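PDB 1ZWX: sphingomyelinase-c from Listeria ivanovii, which belongs to the endonuclease/exonuclease/phosphatase family and has the two-sheet alpha/beta fold of DNase I-like proteins. Local coordinates for residues T76-R81 against G102-S107; W109-K114 against V136-N141; T231-K236 against Y285-D290. All blocks are in the same frame, centred on the assembly; numbering follows the deposited sequence.

Contact 1 (T76-R81 against G102-S107); sequences TPVIGR and GVAVVS
The hydroxyl of T76 is gripped from two sides: its OG1 receives the backbone N-H of V105 at 2.9 Å, in an almost straight bond of 172°, and donates to the carbonyl O of P77 2.8 Å away, next to it in the chain. With chi1 at 70°, OG1 sits between the backbone N and the carbonyl carbon and turns in to the N-H of V105, while the methyl CG2 crosses V105 at a slant, 4.1 Å from its CB. T76 N in turn donates to V105 O at 3.0 Å, so one threonine takes up both backbone polar atoms of V105. Past P77 the pairing resumes, I79 N donating to V103 O in the carbonyl plane at 3.0 Å.

Apolar groups pack beside these bonds. CG2 of V78 meets the methyl of A104, and its other branch, CG1, rests on the backbone of G102. I79 leans on V103, with I79 CG1 3.8 Å from V103 CB and I79 CD1 beside V103 CG2. The chain then leaves through a type II turn from V78 to R81.

L65 of helix 58-67 packs on V78 and A104, whereas V105 touches V136 of the other sheet. The 76-81 loop follows strand 74-75 and keeps bonding to strand 104-107 and the residues before it, and a threonine hydroxyl, in place of a main-chain carbonyl, satisfies a buried N-H of that strand.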
# COMPACT_ATOMS: atom_id res chain seq x y z
N THR A 76 0.18 -13.20 -2.20
CA THR A 76 0.34 -13.00 -3.62
C THR A 76 1.85 -12.77 -3.90
O THR A 76 2.59 -12.44 -2.97
CB THR A 76 -0.42 -11.70 -4.10
OG1 THR A 76 0.27 -10.56 -3.59
CG2 THR A 76 -1.89 -11.68 -3.61
N PRO A 77 2.28 -12.94 -5.16
CA PRO A 77 3.60 -12.42 -5.58
C PRO A 77 3.58 -10.87 -5.49
O PRO A 77 2.50 -10.27 -5.28
CB PRO A 77 3.71 -12.85 -7.03
CG PRO A 77 2.67 -13.86 -7.25
CD PRO A 77 1.58 -13.62 -6.25
N VAL A 78 4.73 -10.24 -5.66
CA VAL A 78 4.73 -8.77 -5.89
C VAL A 78 4.27 -8.59 -7.34
O VAL A 78 4.73 -9.29 -8.26
CB VAL A 78 6.13 -8.13 -5.63
CG1 VAL A 78 6.13 -6.65 -6.05
CG2 VAL A 78 6.53 -8.27 -4.15
N ILE A 79 3.33 -7.65 -7.55
CA ILE A 79 2.80 -7.43 -8.90
C ILE A 79 3.90 -6.98 -9.86
O ILE A 79 4.85 -6.35 -9.43
CB ILE A 79 1.66 -6.37 -8.90
CG1 ILE A 79 2.18 -4.98 -8.44
CG2 ILE A 79 0.47 -6.84 -8.07
CD1 ILE A 79 1.20 -3.79 -8.80
N GLY A 80 3.75 -7.27 -11.15
CA GLY A 80 4.60 -6.69 -12.19
C GLY A 80 5.95 -7.34 -12.36
O GLY A 80 6.83 -6.78 -13.01
N ARG A 81 6.12 -8.53 -11.77
CA ARG A 81 7.34 -9.32 -11.96
C ARG A 81 7.19 -10.26 -13.17
O ARG A 81 8.08 -10.33 -14.03
CB ARG A 81 7.65 -10.13 -10.71
CG ARG A 81 7.86 -9.31 -9.47
CD ARG A 81 8.29 -10.18 -8.30
NE ARG A 81 9.67 -10.69 -8.43
CZ ARG A 81 10.76 -9.97 -8.17
N GLY A 102 5.78 -3.30 -6.82
CA GLY A 102 6.04 -3.12 -5.38
C GLY A 102 4.87 -3.50 -4.48
O GLY A 102 4.99 -3.46 -3.28
N VAL A 103 3.75 -3.93 -5.07
CA VAL A 103 2.54 -4.26 -4.26
C VAL A 103 2.39 -5.76 -4.03
O VAL A 103 2.44 -6.52 -4.96
CB VAL A 103 1.23 -3.78 -4.94
CG1 VAL A 103 0.01 -4.21 -4.09
CG2 VAL A 103 1.26 -2.24 -5.16
N ALA A 104 2.20 -6.16 -2.78
CA ALA A 104 1.80 -7.54 -2.50
C ALA A 104 0.70 -7.55 -1.45
O ALA A 104 0.57 -6.61 -0.70
CB ALA A 104 3.04 -8.41 -2.00
N VAL A 105 -0.07 -8.63 -1.39
CA VAL A 105 -1.09 -8.77 -0.32
C VAL A 105 -0.92 -10.12 0.35
O VAL A 105 -0.81 -11.11 -0.33
CB VAL A 105 -2.53 -8.69 -0.88
CG1 VAL A 105 -3.56 -8.90 0.22
CG2 VAL A 105 -2.78 -7.29 -1.52
N VAL A 106 -0.89 -10.14 1.67
CA VAL A 106 -0.74 -11.39 2.42
C VAL A 106 -1.90 -11.53 3.41
O VAL A 106 -2.46 -10.52 3.89
CB VAL A 106 0.66 -11.47 3.13
CG1 VAL A 106 1.80 -11.20 2.10
CG2 VAL A 106 0.78 -10.56 4.31
N SER A 107 -2.26 -12.78 3.72
CA SER A 107 -3.45 -13.05 4.53
C SER A 107 -3.23 -14.27 5.46
O SER A 107 -2.56 -15.23 5.09
CB SER A 107 -4.62 -13.36 3.59
OG SER A 107 -5.81 -13.57 4.34

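Contact 2 (W109-K114 against V136-N141); sequences WPIVEK and VKIMKN
The indole of W109 forms a flat shelf over which the extended side chain of K140 is laid. CG of K140 stands 3.5 Å from the centroid of the six-membered ring, 17° off its normal, a CH-pi contact over the face, and CE continues past CZ2. The lysine is straight from CB outward, its CG anti to the backbone N (chi1 -177°), and NZ forms a salt bridge with D48 OD1, which also accepts from W109 NE1, so a single oxygen helps to hold both groups. N141 comes to the far end of the indole, OD1 3.7 Å from CZ3, with its amide plane steeply inclined to the ring. At the near end CD1 of I138 fits against W109 CB and CD1, while M139 O approaches the ring obliquely.

Strands 111-118 and 132-140 run antiparallel as neighbours inside a mixed sheet, and a classic beta bulge interrupts their register: V112 and E113 together face K137. V112 N donates to K137 O, and K137 N donates to E113 O at 2.9 Å; ahead of the bulge, M139 N is bonded to P110 O.

V112, the extra residue of the bulge, touches two neighbours, CG2 lying 3.6 Å from K137 CD and CG1 3.9 Å from M139 CG. E113, on the K137 face, packs CB to CB on K137, and its OE2 forms a salt bridge with K182. On the other face, I111 settles into the notch between V136 and I138, CG1 against I138 CG2 and CG2 against V136 CB. K114 CB closes over V136 CG1 at 4.0 Å.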
# COMPACT_ATOMS: atom_id res chain seq x y z
N TRP A 109 -5.79 -15.92 5.96
CA TRP A 109 -6.92 -16.69 5.39
C TRP A 109 -6.67 -17.16 3.99
O TRP A 109 -5.96 -16.50 3.21
CB TRP A 109 -8.24 -15.87 5.46
CG TRP A 109 -8.45 -15.36 6.81
CD1 TRP A 109 -8.23 -14.08 7.24
CD2 TRP A 109 -8.86 -16.11 7.96
NE1 TRP A 109 -8.47 -13.99 8.58
CE2 TRP A 109 -8.86 -15.22 9.05
CE3 TRP A 109 -9.22 -17.46 8.17
CZ2 TRP A 109 -9.23 -15.61 10.34
CZ3 TRP A 109 -9.58 -17.85 9.45
CH2 TRP A 109 -9.59 -16.94 10.52
N PRO A 110 -7.23 -18.31 3.62
CA PRO A 110 -6.98 -18.79 2.30
C PRO A 110 -7.45 -17.82 1.20
O PRO A 110 -8.54 -17.22 1.30
CB PRO A 110 -7.77 -20.10 2.25
CG PRO A 110 -8.72 -20.04 3.34
CD PRO A 110 -8.10 -19.22 4.41
N ILE A 111 -6.62 -17.71 0.17
CA ILE A 111 -6.89 -16.91 -1.01
C ILE A 111 -7.49 -17.81 -2.10
O ILE A 111 -6.80 -18.65 -2.64
CB ILE A 111 -5.59 -16.20 -1.51
CG1 ILE A 111 -5.06 -15.22 -0.46
CG2 ILE A 111 -5.82 -15.52 -2.89
CD1 ILE A 111 -3.62 -14.65 -0.78
N VAL A 112 -8.77 -17.64 -2.43
CA VAL A 112 -9.40 -18.48 -3.50
C VAL A 112 -9.29 -17.90 -4.90
O VAL A 112 -9.52 -18.59 -5.92
CB VAL A 112 -10.88 -18.79 -3.16
CG1 VAL A 112 -10.95 -19.58 -1.83
CG2 VAL A 112 -11.69 -17.47 -3.02
N GLU A 113 -8.93 -16.61 -4.96
CA GLU A 113 -8.70 -15.93 -6.22
C GLU A 113 -7.67 -14.82 -6.03
O GLU A 113 -7.72 -14.09 -5.04
CB GLU A 113 -10.00 -15.31 -6.73
CG GLU A 113 -9.99 -15.15 -8.23
CD GLU A 113 -11.28 -14.55 -8.77
OE1 GLU A 113 -12.37 -14.75 -8.16
OE2 GLU A 113 -11.19 -13.87 -9.81
N LYS A 114 -6.73 -14.74 -6.96
CA LYS A 114 -5.76 -13.62 -6.97
C LYS A 114 -5.40 -13.25 -8.40
O LYS A 114 -5.08 -14.12 -9.21
CB LYS A 114 -4.50 -13.89 -6.12
CG LYS A 114 -3.69 -15.12 -6.50
CD LYS A 114 -2.54 -15.32 -5.46
CE LYS A 114 -1.80 -16.61 -5.69
NZ LYS A 114 -2.60 -17.76 -5.26
N VAL A 136 -7.33 -9.80 -4.37
CA VAL A 136 -7.56 -11.12 -3.79
C VAL A 136 -9.02 -11.29 -3.34
O VAL A 136 -9.64 -10.34 -2.87
CB VAL A 136 -6.59 -11.45 -2.61
CG1 VAL A 136 -5.14 -11.38 -3.05
CG2 VAL A 136 -6.81 -10.59 -1.37
N LYS A 137 -9.52 -12.51 -3.45
CA LYS A 137 -10.72 -12.94 -2.72
C LYS A 137 -10.26 -13.96 -1.63
O LYS A 137 -9.65 -14.92 -1.95
CB LYS A 137 -11.74 -13.58 -3.65
CG LYS A 137 -13.06 -14.00 -2.87
CD LYS A 137 -14.00 -14.83 -3.77
CE LYS A 137 -15.38 -15.14 -3.08
NZ LYS A 137 -16.19 -15.98 -4.05
N ILE A 138 -10.48 -13.65 -0.35
CA ILE A 138 -10.14 -14.56 0.73
C ILE A 138 -11.45 -15.10 1.32
O ILE A 138 -12.50 -14.46 1.22
CB ILE A 138 -9.29 -13.90 1.87
CG1 ILE A 138 -10.03 -12.78 2.57
CG2 ILE A 138 -7.90 -13.35 1.34
CD1 ILE A 138 -9.99 -12.89 4.08
N MET A 139 -11.34 -16.25 1.99
CA MET A 139 -12.45 -16.80 2.79
C MET A 139 -12.04 -16.84 4.24
O MET A 139 -11.01 -17.47 4.60
CB MET A 139 -12.81 -18.19 2.28
CG MET A 139 -13.38 -18.22 0.87
SD MET A 139 -15.02 -17.39 0.82
CE MET A 139 -15.96 -18.45 1.93
N LYS A 140 -12.84 -16.17 5.07
CA LYS A 140 -12.66 -16.20 6.50
C LYS A 140 -13.92 -16.86 7.12
O LYS A 140 -15.00 -16.26 7.13
CB LYS A 140 -12.47 -14.80 7.06
CG LYS A 140 -12.20 -14.75 8.58
CD LYS A 140 -12.16 -13.33 9.10
CE LYS A 140 -11.99 -13.26 10.62
NZ LYS A 140 -11.84 -11.92 11.22
N ASN A 141 -13.77 -18.08 7.62
CA ASN A 141 -14.83 -18.76 8.37
C ASN A 141 -16.16 -18.76 7.60
O ASN A 141 -17.20 -18.41 8.17
CB ASN A 141 -14.97 -18.14 9.76
CG ASN A 141 -13.68 -18.24 10.59
OD1 ASN A 141 -12.90 -19.18 10.43
ND2 ASN A 141 -13.43 -17.24 11.44

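Contact 3 (T231-K236 against Y285-D290); sequences TNSMLK and YQDFSD
D287 meets the start of helix 233-238 through a single carboxylate oxygen. OD1 accepts the hydroxyl of S233 at 2.8 Å on its anti lone pair, and the backbone N-H of the same serine, also at 2.8 Å, from well above the carboxylate plane. S233 OG is itself an acceptor: Q286 N donates to it at 3.0 Å in a practically straight bond (179°). A chi1 of 70° turns the hydroxyl in toward the loop, where it meets both D287 and Q286. A water lies 2.6 Å from D287 OD2 and also reaches T231 O, bridging the two segments.

N232 works in two directions. Its ND2 donates to S289 O at 2.9 Å, on a lone pair in the carbonyl plane, with the acceptor in the plane of the amide. Its OD1 caps the helix by accepting weak bonds from M234 N and L235 N, so N232 is the N-cap and the bond to S289 O fixes the rotation of its amide.

Apolar groups fill in around this polar core. M234 lays SD along the backbone of S289, 3.6 Å from its C, and crosses Y285 at about a right angle with CG near CD2. The edge of the Y285 ring faces S233 O, while L235 CD2 rests on D290 CB at 3.6 Å. Y285 OH bonds a glycerol, and the side chain of D290 lies about 4 Å from a phosphate ion; both probably come from the crystallisation liquor but may mark a pocket.

Farther out, W274 and W29 pack on both M234 and the Y285 ring, and D287 O accepts from W274 NE1. Y19 of strand 12-20 touches M234, S289 and D290, and R34 of helix 31-39 bonds to F288 O, placing the loop between helix 233-238, that strand and the 274-285 hairpin.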
# COMPACT_ATOMS: atom_id res chain seq x y z
N THR A 231 8.46 14.44 11.58
CA THR A 231 8.64 13.39 12.60
C THR A 231 9.43 12.15 12.15
O THR A 231 9.98 11.42 12.98
CB THR A 231 7.26 12.91 13.16
OG1 THR A 231 6.47 12.35 12.10
CG2 THR A 231 6.48 14.07 13.80
N ASN A 232 9.46 11.88 10.85
CA ASN A 232 10.05 10.64 10.35
C ASN A 232 11.56 10.81 10.18
O ASN A 232 12.00 11.67 9.42
CB ASN A 232 9.38 10.24 9.02
CG ASN A 232 9.74 8.86 8.56
OD1 ASN A 232 10.84 8.61 8.09
ND2 ASN A 232 8.79 7.94 8.65
N SER A 233 12.35 10.00 10.89
CA SER A 233 13.80 10.11 10.85
C SER A 233 14.39 9.97 9.42
O SER A 233 15.35 10.66 9.07
CB SER A 233 14.41 9.10 11.80
OG SER A 233 14.24 7.77 11.31
N MET A 234 13.80 9.10 8.60
CA MET A 234 14.28 8.88 7.22
C MET A 234 13.97 10.09 6.31
O MET A 234 14.78 10.43 5.44
CB MET A 234 13.73 7.57 6.62
CG MET A 234 13.98 6.29 7.50
SD MET A 234 13.23 4.73 6.93
CE MET A 234 14.35 4.42 5.58
N LEU A 235 12.83 10.75 6.51
CA LEU A 235 12.49 11.93 5.71
C LEU A 235 13.24 13.20 6.16
O LEU A 235 13.42 14.13 5.37
CB LEU A 235 10.98 12.19 5.73
CG LEU A 235 10.11 11.15 5.04
CD1 LEU A 235 8.64 11.52 5.17
CD2 LEU A 235 10.51 11.02 3.56
N LYS A 236 13.64 13.24 7.42
CA LYS A 236 14.45 14.34 7.93
C LYS A 236 15.76 14.44 7.17
O LYS A 236 16.29 15.53 6.96
CB LYS A 236 14.71 14.16 9.43
CG LYS A 236 13.47 14.50 10.24
CD LYS A 236 13.67 14.25 11.72
CE LYS A 236 12.49 14.78 12.48
NZ LYS A 236 12.48 14.28 13.86
N TYR A 285 18.89 5.67 12.08
CA TYR A 285 17.47 5.98 11.93
C TYR A 285 16.63 5.18 12.93
O TYR A 285 17.13 4.22 13.53
CB TYR A 285 17.01 5.63 10.51
CG TYR A 285 17.75 6.38 9.43
CD1 TYR A 285 18.78 5.77 8.71
CD2 TYR A 285 17.45 7.72 9.16
CE1 TYR A 285 19.48 6.49 7.70
CE2 TYR A 285 18.15 8.44 8.16
CZ TYR A 285 19.14 7.81 7.44
OH TYR A 285 19.80 8.54 6.46
N GLN A 286 15.36 5.54 13.05
CA GLN A 286 14.49 4.87 14.01
C GLN A 286 13.05 4.71 13.47
O GLN A 286 12.07 4.71 14.25
CB GLN A 286 14.48 5.68 15.30
CG GLN A 286 14.07 7.10 15.10
CD GLN A 286 14.01 7.88 16.39
OE1 GLN A 286 13.34 8.91 16.47
NE2 GLN A 286 14.71 7.39 17.40
N ASP A 287 12.94 4.57 12.15
CA ASP A 287 11.66 4.32 11.50
C ASP A 287 11.73 3.11 10.63
O ASP A 287 12.81 2.74 10.14
CB ASP A 287 11.13 5.56 10.79
CG ASP A 287 10.72 6.67 11.77
OD1 ASP A 287 11.56 7.56 12.07
OD2 ASP A 287 9.55 6.66 12.25
N PHE A 288 10.58 2.45 10.45
CA PHE A 288 10.46 1.23 9.64
C PHE A 288 10.49 1.57 8.16
O PHE A 288 10.87 0.73 7.33
CB PHE A 288 9.12 0.53 9.92
CG PHE A 288 9.00 -0.02 11.34
CD1 PHE A 288 8.24 0.63 12.29
CD2 PHE A 288 9.66 -1.19 11.71
CE1 PHE A 288 8.13 0.14 13.61
CE2 PHE A 288 9.57 -1.68 13.03
CZ PHE A 288 8.80 -1.03 13.96
N SER A 289 10.02 2.76 7.84
CA SER A 289 9.83 3.21 6.46
C SER A 289 9.68 4.73 6.47
O SER A 289 9.57 5.33 7.55
CB SER A 289 8.58 2.53 5.85
OG SER A 289 8.07 3.27 4.76
N ASP A 290 9.66 5.36 5.30
CA ASP A 290 9.39 6.78 5.25
C ASP A 290 7.90 7.10 5.31
O ASP A 290 7.53 8.28 5.43
CB ASP A 290 10.10 7.46 4.05
CG ASP A 290 9.58 7.01 2.68
OD1 ASP A 290 8.86 6.00 2.55
OD2 ASP A 290 9.94 7.70 1.68
O HOH W 1 8.63 8.67 13.65

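Overall arrangement
Followed from the N terminus, the chain closes three loops in series, none enclosing or crossing another. Contact 1 closes a loop of 20 intervening residues, including strand 88-90, and joins the run after strand 74-75 to strand 104-107 at the border of one six-stranded sheet. Contact 2 follows at once, pairing strands 111-118 and 132-140 of the second sheet. The two contacts touch, T76 CG2 lying 3.3 Å from V136 CG1, so the sheets face each other there. Contact 3 closes the longest loop, 48 residues, and ties helix 233-238 to the loop before strand 294-298; its centre lies about 34 Å from that of contact 2, across the centre of the chain.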